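Local coordinates for protein DNA methyltransferase (PDB 4ONQ) that probably methylates cytosine C5 in DNA, this chain being the catalytic domain of a plant de novo methyltransferase with sinefungin, an analogue of the methyl donor, bound, at residues A[92-97]-A[211-216]; A[218-223]-A[244-249]. The protein carries 5 engineered substitutions. All blocks are in the same frame, centred on the assembly; numbering follows the deposited sequence.

Contact 1: A[92-97]-A[211-216]; sequences FPLFPL and FQVDTV. With SFG (sinefungin), chain C.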
loop_
_atom_site.group_PDB
_atom_site.type_symbol
_atom_site.label_atom_id
_atom_site.label_comp_id
_atom_site.label_asym_id
_atom_site.label_seq_id
_atom_site.Cartn_x
_atom_site.Cartn_y
_atom_site.Cartn_z
ATOM N N PHE A 92 4.790 10.270 -12.795
ATOM C CA PHE A 92 5.420 11.236 -11.905
ATOM C C PHE A 92 5.091 10.894 -10.452
ATOM O O PHE A 92 4.022 10.360 -10.165
ATOM C CB PHE A 92 5.000 12.669 -12.264
ATOM C CG PHE A 92 3.509 12.901 -12.250
ATOM C CD1 PHE A 92 2.874 13.349 -11.101
ATOM C CD2 PHE A 92 2.747 12.689 -13.390
ATOM C CE1 PHE A 92 1.504 13.570 -11.084
ATOM C CE2 PHE A 92 1.374 12.906 -13.381
ATOM C CZ PHE A 92 0.753 13.347 -12.226
ATOM N N PRO A 93 6.026 11.170 -9.531
ATOM C CA PRO A 93 5.786 10.869 -8.118
ATOM C C PRO A 93 5.041 11.986 -7.392
ATOM O O PRO A 93 4.961 13.106 -7.886
ATOM C CB PRO A 93 7.200 10.740 -7.553
ATOM C CG PRO A 93 8.008 11.672 -8.389
ATOM C CD PRO A 93 7.408 11.621 -9.775
ATOM N N LEU A 94 4.484 11.650 -6.234
ATOM C CA LEU A 94 3.892 12.620 -5.328
ATOM C C LEU A 94 5.011 13.479 -4.749
ATOM O O LEU A 94 6.093 12.974 -4.438
ATOM C CB LEU A 94 3.175 11.878 -4.202
ATOM C CG LEU A 94 1.659 12.005 -4.037
ATOM C CD1 LEU A 94 0.964 12.111 -5.368
ATOM C CD2 LEU A 94 1.128 10.809 -3.248
ATOM N N PHE A 95 4.779 14.758 -4.554
ATOM C CA PHE A 95 5.831 15.620 -4.070
ATOM C C PHE A 95 5.404 16.398 -2.829
ATOM O O PHE A 95 4.264 16.720 -2.691
ATOM C CB PHE A 95 6.352 16.507 -5.209
ATOM C CG PHE A 95 7.661 17.135 -4.916
ATOM C CD1 PHE A 95 8.833 16.536 -5.283
ATOM C CD2 PHE A 95 7.729 18.330 -4.217
ATOM C CE1 PHE A 95 10.041 17.116 -4.956
ATOM C CE2 PHE A 95 8.935 18.897 -3.889
ATOM C CZ PHE A 95 10.087 18.295 -4.266
ATOM N N PRO A 96 6.298 16.615 -1.868
ATOM C CA PRO A 96 7.699 16.170 -1.890
ATOM C C PRO A 96 7.870 14.682 -1.654
ATOM O O PRO A 96 7.001 14.041 -1.070
ATOM C CB PRO A 96 8.343 16.973 -0.759
ATOM C CG PRO A 96 7.237 17.239 0.180
ATOM C CD PRO A 96 6.001 17.408 -0.662
ATOM N N LEU A 97 8.983 14.141 -2.131
ATOM C CA LEU A 97 9.282 12.738 -1.919
ATOM C C LEU A 97 9.347 12.448 -0.428
ATOM O O LEU A 97 9.768 13.294 0.367
ATOM C CB LEU A 97 10.592 12.374 -2.594
ATOM C CG LEU A 97 10.580 12.653 -4.101
ATOM C CD1 LEU A 97 11.961 12.449 -4.684
ATOM C CD2 LEU A 97 9.561 11.754 -4.795
ATOM N N PHE A 211 -2.110 -0.256 1.280
ATOM C CA PHE A 211 -1.189 0.130 0.212
ATOM C C PHE A 211 -0.132 1.050 0.795
ATOM O O PHE A 211 -0.379 1.730 1.789
ATOM C CB PHE A 211 -1.912 0.943 -0.861
ATOM C CG PHE A 211 -2.799 0.144 -1.757
ATOM C CD1 PHE A 211 -2.470 -1.143 -2.121
ATOM C CD2 PHE A 211 -3.963 0.705 -2.263
ATOM C CE1 PHE A 211 -3.293 -1.866 -2.969
ATOM C CE2 PHE A 211 -4.793 -0.012 -3.102
ATOM C CZ PHE A 211 -4.454 -1.301 -3.458
ATOM N N GLN A 212 1.041 1.093 0.177
ATOM C CA GLN A 212 1.938 2.215 0.404
ATOM C C GLN A 212 1.502 3.269 -0.604
ATOM O O GLN A 212 1.602 3.058 -1.808
ATOM C CB GLN A 212 3.397 1.814 0.195
ATOM C CG GLN A 212 4.403 2.708 0.918
ATOM C CD GLN A 212 4.496 4.098 0.319
ATOM O OE1 GLN A 212 4.496 4.258 -0.900
ATOM N NE2 GLN A 212 4.574 5.114 1.177
ATOM N N VAL A 213 0.991 4.392 -0.111
ATOM C CA VAL A 213 0.348 5.390 -0.964
ATOM C C VAL A 213 1.242 6.046 -2.037
ATOM O O VAL A 213 0.784 6.299 -3.151
ATOM C CB VAL A 213 -0.369 6.464 -0.105
ATOM C CG1 VAL A 213 -0.934 7.568 -0.971
ATOM C CG2 VAL A 213 -1.477 5.814 0.727
ATOM N N ASP A 214 2.505 6.316 -1.716
ATOM C CA ASP A 214 3.404 6.976 -2.671
ATOM C C ASP A 214 3.676 6.086 -3.894
ATOM O O ASP A 214 3.744 6.568 -5.032
ATOM C CB ASP A 214 4.733 7.368 -2.007
ATOM C CG ASP A 214 4.551 8.252 -0.779
ATOM O OD1 ASP A 214 4.413 9.482 -0.940
ATOM O OD2 ASP A 214 4.571 7.720 0.354
ATOM N N THR A 215 3.821 4.788 -3.642
ATOM C CA THR A 215 4.072 3.792 -4.683
ATOM C C THR A 215 2.885 3.709 -5.650
ATOM O O THR A 215 3.009 3.894 -6.881
ATOM C CB THR A 215 4.308 2.389 -4.038
ATOM O OG1 THR A 215 5.281 2.493 -2.993
ATOM C CG2 THR A 215 4.788 1.375 -5.063
ATOM N N VAL A 216 1.722 3.437 -5.070
ATOM C CA VAL A 216 0.491 3.337 -5.832
ATOM C C VAL A 216 0.223 4.619 -6.619
ATOM O O VAL A 216 -0.170 4.568 -7.782
ATOM C CB VAL A 216 -0.697 3.040 -4.916
ATOM C CG1 VAL A 216 -1.995 3.058 -5.709
ATOM C CG2 VAL A 216 -0.499 1.702 -4.224
HETATM N N SFG C . -6.364 -1.886 0.140
HETATM C CA SFG C . -6.484 -1.726 1.601
HETATM C C SFG C . -5.748 -0.439 1.963
HETATM O O SFG C . -5.077 0.119 1.070
HETATM O OXT SFG C . -5.936 -0.002 3.119
HETATM C CB SFG C . -5.902 -2.982 2.275
HETATM C CG SFG C . -6.878 -4.086 1.874
HETATM C CD SFG C . -6.657 -5.553 2.298
HETATM N NE SFG C . -5.428 -6.132 1.749
HETATM C "C5'" SFG C . -7.954 -6.191 1.768
HETATM C "C4'" SFG C . -8.943 -5.423 2.684
HETATM O "O4'" SFG C . -9.703 -6.708 2.521
HETATM C "C3'" SFG C . -9.273 -5.460 4.171
HETATM O "O3'" SFG C . -10.256 -4.493 4.500
HETATM C "C2'" SFG C . -9.747 -6.843 4.382
HETATM O "O2'" SFG C . -10.340 -6.949 5.681
HETATM C "C1'" SFG C . -10.873 -6.601 3.344
HETATM N N9 SFG C . -11.702 -7.823 3.205
HETATM C C8 SFG C . -11.552 -9.033 3.718
HETATM N N7 SFG C . -12.538 -9.803 3.266
HETATM C C5 SFG C . -13.297 -9.077 2.445
HETATM C C6 SFG C . -14.397 -9.372 1.742
HETATM N N6 SFG C . -14.859 -10.615 1.848
HETATM N N1 SFG C . -15.015 -8.473 0.965
HETATM C C2 SFG C . -14.486 -7.184 0.894
HETATM N N3 SFG C . -13.337 -6.902 1.639
HETATM C C4 SFG C . -12.753 -7.861 2.378
HETATM O O HOH W 1 4.949 9.046 -5.338
#
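Leu94 meets the first turn of helix 213-220 in the class I SAM-dependent methyltransferase fold, where Gln212 is the N-cap and Phe211, one residue earlier, touches sinefungin. The direct contact is small, burying 118 Å² in total, and is made mainly by the Leu94 side chain, its CD2 methyl foremost. Leu94 CD2 approaches Val213 CG1 to 4.5 Å and lies 4.2 Å from Asp214 OD1, with Arg249 and Leu250 also around this leucine.

The polar link is a water. It accepts from Leu94 N at 2.8 Å and donates to Asp214 O at 2.8 Å, joining the loop backbone to that of the helix without a direct hydrogen bond.

Within 211-216 the helix start is capped by a side chain. Gln212 OE1 accepts from Thr215 N at 2.9 Å, the donor nearly along the C=O axis (166°), and from Thr215 OG1. The amide's other end is also held: Gln212 NE2 gives an almost straight bond (173°) of 2.7 Å to the anti lone pair of Asp214 OD2 and also bonds Leu185 O. With both ends engaged, the amide's flip is fixed.

Ligand contacts come from Phe211, a residue of the sinefungin pocket. Its CG stands beside the backbone N (chi1 -75°), which brings the ring to the ligand's amino-acid end. If a serine replaced Phe211, the sinefungin amino group would probably lose the surface it rests on and be freer to shift. That amino N sits 4.0 Å above the ring plane, over its centre, while Phe211 N donates to the ligand's carboxylate O at 3.0 Å.

Contact 2: A[218-223]-A[244-249]; sequences YHLSVL and EVALYR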
loop_
_atom_site.group_PDB
_atom_site.type_symbol
_atom_site.label_atom_id
_atom_site.label_comp_id
_atom_site.label_asym_id
_atom_site.label_seq_id
_atom_site.Cartn_x
_atom_site.Cartn_y
_atom_site.Cartn_z
ATOM N N TYR A 218 2.394 6.765 -7.650
ATOM C CA TYR A 218 3.349 6.801 -8.750
ATOM C C TYR A 218 2.807 6.019 -9.936
ATOM O O TYR A 218 2.930 6.459 -11.078
ATOM C CB TYR A 218 4.708 6.247 -8.330
ATOM C CG TYR A 218 5.758 6.287 -9.422
ATOM C CD1 TYR A 218 6.322 7.492 -9.834
ATOM C CD2 TYR A 218 6.199 5.119 -10.030
ATOM C CE1 TYR A 218 7.290 7.530 -10.822
ATOM C CE2 TYR A 218 7.163 5.148 -11.019
ATOM C CZ TYR A 218 7.704 6.353 -11.412
ATOM O OH TYR A 218 8.665 6.374 -12.400
ATOM N N HIS A 219 2.193 4.867 -9.676
ATOM C CA HIS A 219 1.595 4.129 -10.795
ATOM C C HIS A 219 0.330 4.777 -11.389
ATOM O O HIS A 219 0.153 4.796 -12.607
ATOM C CB HIS A 219 1.344 2.669 -10.426
ATOM C CG HIS A 219 2.580 1.944 -9.996
ATOM N ND1 HIS A 219 2.549 0.842 -9.169
ATOM C CD2 HIS A 219 3.887 2.176 -10.265
ATOM C CE1 HIS A 219 3.783 0.424 -8.952
ATOM N NE2 HIS A 219 4.613 1.214 -9.607
ATOM N N LEU A 220 -0.538 5.316 -10.536
ATOM C CA LEU A 220 -1.812 5.871 -10.988
ATOM C C LEU A 220 -1.678 7.269 -11.584
ATOM O O LEU A 220 -2.635 7.795 -12.146
ATOM C CB LEU A 220 -2.823 5.915 -9.838
ATOM C CG LEU A 220 -3.227 4.591 -9.188
ATOM C CD1 LEU A 220 -4.219 4.811 -8.040
ATOM C CD2 LEU A 220 -3.815 3.653 -10.222
ATOM N N SER A 221 -0.502 7.873 -11.451
ATOM C CA SER A 221 -0.315 9.265 -11.859
ATOM C C SER A 221 -0.618 9.483 -13.340
ATOM O O SER A 221 -1.030 10.568 -13.740
ATOM C CB SER A 221 1.104 9.735 -11.541
ATOM O OG SER A 221 2.053 9.047 -12.328
ATOM N N VAL A 222 -0.428 8.438 -14.141
ATOM C CA VAL A 222 -0.730 8.478 -15.569
ATOM C C VAL A 222 -2.210 8.741 -15.847
ATOM O O VAL A 222 -2.587 9.063 -16.972
ATOM C CB VAL A 222 -0.344 7.156 -16.267
ATOM C CG1 VAL A 222 1.125 6.834 -16.035
ATOM C CG2 VAL A 222 -1.229 6.017 -15.772
ATOM N N LEU A 223 -3.047 8.604 -14.824
ATOM C CA LEU A 223 -4.484 8.776 -14.996
ATOM C C LEU A 223 -4.916 10.233 -14.956
ATOM O O LEU A 223 -6.010 10.564 -15.411
ATOM C CB LEU A 223 -5.258 7.997 -13.936
ATOM C CG LEU A 223 -5.118 6.482 -13.970
ATOM C CD1 LEU A 223 -6.063 5.847 -12.952
ATOM C CD2 LEU A 223 -5.393 5.967 -15.372
ATOM N N GLU A 244 -7.887 5.530 -2.974
ATOM C CA GLU A 244 -8.601 6.799 -3.005
ATOM C C GLU A 244 -7.698 7.947 -2.558
ATOM O O GLU A 244 -7.741 9.043 -3.120
ATOM C CB GLU A 244 -9.857 6.720 -2.128
ATOM C CG GLU A 244 -10.886 5.668 -2.565
ATOM C CD GLU A 244 -10.565 4.249 -2.087
ATOM O OE1 GLU A 244 -9.383 3.947 -1.824
ATOM O OE2 GLU A 244 -11.505 3.432 -1.974
ATOM N N VAL A 245 -6.870 7.682 -1.555
ATOM C CA VAL A 245 -5.939 8.680 -1.046
ATOM C C VAL A 245 -4.847 8.963 -2.069
ATOM O O VAL A 245 -4.416 10.104 -2.225
ATOM C CB VAL A 245 -5.321 8.240 0.298
ATOM C CG1 VAL A 245 -4.210 9.188 0.727
ATOM C CG2 VAL A 245 -6.398 8.174 1.365
ATOM N N ALA A 246 -4.411 7.923 -2.771
ATOM C CA ALA A 246 -3.445 8.095 -3.849
ATOM C C ALA A 246 -4.016 8.999 -4.953
ATOM O O ALA A 246 -3.382 9.972 -5.351
ATOM C CB ALA A 246 -3.027 6.744 -4.411
ATOM N N LEU A 247 -5.216 8.680 -5.435
ATOM C CA LEU A 247 -5.872 9.498 -6.453
ATOM C C LEU A 247 -6.066 10.927 -5.976
ATOM O O LEU A 247 -5.903 11.878 -6.742
ATOM C CB LEU A 247 -7.228 8.909 -6.831
ATOM C CG LEU A 247 -7.186 7.516 -7.454
ATOM C CD1 LEU A 247 -8.592 6.932 -7.519
ATOM C CD2 LEU A 247 -6.548 7.577 -8.838
ATOM N N TYR A 248 -6.419 11.078 -4.706
ATOM C CA TYR A 248 -6.658 12.400 -4.143
ATOM C C TYR A 248 -5.380 13.225 -4.079
ATOM O O TYR A 248 -5.378 14.411 -4.404
ATOM C CB TYR A 248 -7.293 12.290 -2.763
ATOM C CG TYR A 248 -7.360 13.598 -2.012
ATOM C CD1 TYR A 248 -8.329 14.545 -2.312
ATOM C CD2 TYR A 248 -6.455 13.882 -0.994
ATOM C CE1 TYR A 248 -8.397 15.742 -1.620
ATOM C CE2 TYR A 248 -6.516 15.072 -0.295
ATOM C CZ TYR A 248 -7.493 15.997 -0.611
ATOM O OH TYR A 248 -7.556 17.186 0.080
ATOM N N ARG A 249 -4.285 12.599 -3.672
ATOM C CA ARG A 249 -3.025 13.323 -3.550
ATOM C C ARG A 249 -2.473 13.670 -4.925
ATOM O O ARG A 249 -1.686 14.604 -5.074
ATOM C CB ARG A 249 -2.016 12.513 -2.740
ATOM C CG ARG A 249 -2.442 12.322 -1.296
ATOM C CD ARG A 249 -1.370 11.652 -0.474
ATOM N NE ARG A 249 -0.139 12.439 -0.435
ATOM C CZ ARG A 249 1.027 11.967 -0.008
ATOM N NH1 ARG A 249 1.122 10.707 0.412
ATOM N NH2 ARG A 249 2.095 12.752 -0.010
#
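No ring or other flat group comes between Leu220 and Leu247; the rings of 218-223 are turned to other neighbours, His219 meeting Tyr82 edge-to-face and Tyr218 meeting Phe73 with the planes at about 55°. What remains across the two segments is aliphatic, and no hydrogen bond crosses. Leu220 CD1 reaches Leu247 CD2 at 3.7 Å, the shortest approach, and the two side chains cross obliquely. Both leucines keep CG beside the backbone N (chi1 -61° in Leu220, -62° in Leu247) with an extended second torsion. In Leu247, whose CB does not itself face the other segment, this brings CD2 across to the partner.

The same Leu220 methyl also lies 4.3 Å from Ala246 CB, so it sits beside both neighbours on the helix. Leu223 adds a looser touch, CD1 to Leu247 CD2 at 4.5 Å. Leu223 N bonds Leu220 O at 2.8 Å, in line with a helical turn that carries Leu223 round to the flank of Leu220. Leu247 also touches Leu254 of strand 254-260. Buried helix-to-helix packing of this kind, with helix 242-249 linking parallel neighbours 231-236 and 254-260, belongs to the beta-alpha-beta layering of the Rossmann-like SAM-dependent methyltransferase fold.

How the contacts relate
From the N terminus, the chain passes strand 79-84 into the loop holding 92-97, which contact 1 joins to 211-216 across 113 intervening residues, about half of them helical. Contact 2 opens only after contact 1 has closed, so the two run in series, neither nested nor crossed; it closes a much shorter excursion of 20 residues that includes strand 231-236. Both draw on helix 213-220, and their centres are about 8 Å apart. They touch directly: Phe92 N lies 3.0 Å from Ser221 OG, a probable hydrogen bond, and Leu94 CD2 packs on Arg249 CZ. Together they tie the 92-97 loop and helix 242-249 to helix 213-220, which both contacts share.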